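Local structure of leucine aminopeptidase 1 (Caenorhabditis elegans, 2HC9) at residues I220-G224 against C303-N307. The protein removes amino acids, preferably leucine, from the N-termini of peptides as a zinc-dependent M17 aminopeptidase, and probably acts as a digestive enzyme. The protein carries 1 engineered substitution. Numbering follows the deposited sequence.
Sequences IYHVG and CIVEN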
loop_
_atom_site.group_PDB
_atom_site.type_symbol
_atom_site.label_atom_id
_atom_site.label_comp_id
_atom_site.label_asym_id
_atom_site.label_seq_id
_atom_site.Cartn_x
_atom_site.Cartn_y
_atom_site.Cartn_z
ATOM N N ILE A 220 30.930 -12.171 0.343
ATOM C CA ILE A 220 31.408 -10.933 0.988
ATOM C C ILE A 220 31.685 -9.869 -0.084
ATOM O O ILE A 220 31.263 -8.725 0.056
ATOM C CB ILE A 220 32.668 -11.184 1.831
ATOM C CG1 ILE A 220 32.383 -12.344 2.804
ATOM C CG2 ILE A 220 33.063 -9.903 2.592
ATOM C CD1 ILE A 220 33.503 -12.528 3.890
ATOM N N TYR A 221 32.369 -10.262 -1.158
ATOM C CA TYR A 221 32.742 -9.310 -2.201
ATOM C C TYR A 221 31.521 -8.734 -2.910
ATOM O O TYR A 221 31.395 -7.515 -3.059
ATOM C CB TYR A 221 33.665 -9.944 -3.250
ATOM C CG TYR A 221 34.034 -8.947 -4.323
ATOM C CD1 TYR A 221 33.342 -8.911 -5.551
ATOM C CD2 TYR A 221 35.044 -8.004 -4.106
ATOM C CE1 TYR A 221 33.690 -7.985 -6.554
ATOM C CE2 TYR A 221 35.385 -7.084 -5.092
ATOM C CZ TYR A 221 34.696 -7.074 -6.309
ATOM O OH TYR A 221 35.024 -6.151 -7.286
ATOM N N HIS A 222 30.650 -9.613 -3.407
ATOM C CA HIS A 222 29.564 -9.106 -4.237
ATOM C C HIS A 222 28.545 -8.273 -3.463
ATOM O O HIS A 222 28.026 -7.287 -3.977
ATOM C CB HIS A 222 28.959 -10.220 -5.117
ATOM C CG HIS A 222 29.921 -10.684 -6.176
ATOM N ND1 HIS A 222 30.293 -9.891 -7.244
ATOM C CD2 HIS A 222 30.630 -11.834 -6.294
ATOM C CE1 HIS A 222 31.172 -10.546 -7.990
ATOM N NE2 HIS A 222 31.405 -11.724 -7.426
ATOM N N VAL A 223 28.310 -8.625 -2.202
ATOM C CA VAL A 223 27.459 -7.785 -1.356
ATOM C C VAL A 223 28.063 -6.391 -1.172
ATOM O O VAL A 223 27.357 -5.377 -1.291
ATOM C CB VAL A 223 27.166 -8.463 0.024
ATOM C CG1 VAL A 223 26.548 -7.481 1.008
ATOM C CG2 VAL A 223 26.235 -9.690 -0.188
ATOM N N GLY A 224 29.355 -6.345 -0.846
ATOM C CA GLY A 224 29.984 -5.073 -0.434
ATOM C C GLY A 224 30.572 -4.206 -1.545
ATOM O O GLY A 224 31.072 -3.102 -1.270
ATOM N N CYS A 303 32.629 -10.336 8.944
ATOM C CA CYS A 303 32.336 -10.116 7.539
ATOM C C CYS A 303 31.820 -8.690 7.427
ATOM O O CYS A 303 30.717 -8.405 7.900
ATOM C CB CYS A 303 31.260 -11.128 7.086
ATOM S SG CYS A 303 31.739 -12.856 7.439
ATOM N N ILE A 304 32.625 -7.799 6.841
ATOM C CA ILE A 304 32.411 -6.341 7.006
ATOM C C ILE A 304 32.153 -5.714 5.625
ATOM O O ILE A 304 33.031 -5.694 4.770
ATOM C CB ILE A 304 33.622 -5.659 7.653
ATOM C CG1 ILE A 304 33.840 -6.208 9.078
ATOM C CG2 ILE A 304 33.402 -4.122 7.738
ATOM C CD1 ILE A 304 35.221 -5.802 9.687
ATOM N N VAL A 305 30.914 -5.286 5.401
ATOM C CA VAL A 305 30.506 -4.768 4.068
ATOM C C VAL A 305 29.543 -3.606 4.261
ATOM O O VAL A 305 28.935 -3.465 5.320
ATOM C CB VAL A 305 29.753 -5.839 3.236
ATOM C CG1 VAL A 305 30.644 -7.060 2.949
ATOM C CG2 VAL A 305 28.418 -6.239 3.922
ATOM N N GLU A 306 29.412 -2.762 3.240
ATOM C CA GLU A 306 28.261 -1.867 3.194
ATOM C C GLU A 306 27.411 -2.240 1.982
ATOM O O GLU A 306 27.948 -2.421 0.891
ATOM C CB GLU A 306 28.701 -0.397 3.145
ATOM C CG GLU A 306 27.462 0.564 3.068
ATOM C CD GLU A 306 27.780 2.036 3.329
ATOM O OE1 GLU A 306 28.733 2.329 4.087
ATOM O OE2 GLU A 306 27.058 2.904 2.776
ATOM N N ASN A 307 26.093 -2.382 2.195
ATOM C CA ASN A 307 25.163 -2.827 1.146
ATOM C C ASN A 307 24.461 -1.585 0.571
ATOM O O ASN A 307 23.550 -1.024 1.199
ATOM C CB ASN A 307 24.147 -3.822 1.760
ATOM C CG ASN A 307 23.371 -4.597 0.695
ATOM O OD1 ASN A 307 23.869 -4.819 -0.404
ATOM N ND2 ASN A 307 22.135 -4.986 1.015
HETATM O O HOH W 1 27.251 -2.718 -1.718
HETATM O O HOH W 2 31.540 -2.534 1.284
#
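Glu306 O is met on the side of helix 218-224 by two groups: a water 2.7 Å away, also 2.7 Å from Val223 O, which can donate to both carbonyls but may have other acceptors to serve, and the CA-H of Gly224, whose weak bond (CA to Glu306 O 3.6 Å) is fairly straight, 158° at the hydrogen. A second water donates to Gly224 O and accepts from Glu306 N, so N and O of Glu306 both face the helix's C-terminal turn through water. Beside this seam Val305 points at the helix. Its CB packs on Gly224 CA at 3.8 Å, while its methyls diverge, CG1 meeting Ile220 CG2 and CG2 meeting Val223 CG1, each at 3.7 Å, the side chains crossing at about a right angle. With CG1 anti to the carbonyl carbon and chi2 extended (-170°), Ile220 sets CD1 4.0 Å from Cys303 SG. Ile340 of helix 337-350 touches Val223, Cys303 and Val305. Asn307 OD1 lies near Val223 CG1, whereas ND2 donates to Thr333 O and to OD1 of the zinc ligand Asp257. Glu306 OE2 salt-bridges Lys315 of the second subunit. Water-bridged backbone and apolar packing thus fit the helix against strand 297-307 of the catalytic domain's mixed sheet, where Asn307, its side chain about 4 Å from a zinc ion, probably helps orient Asp257 as second shell.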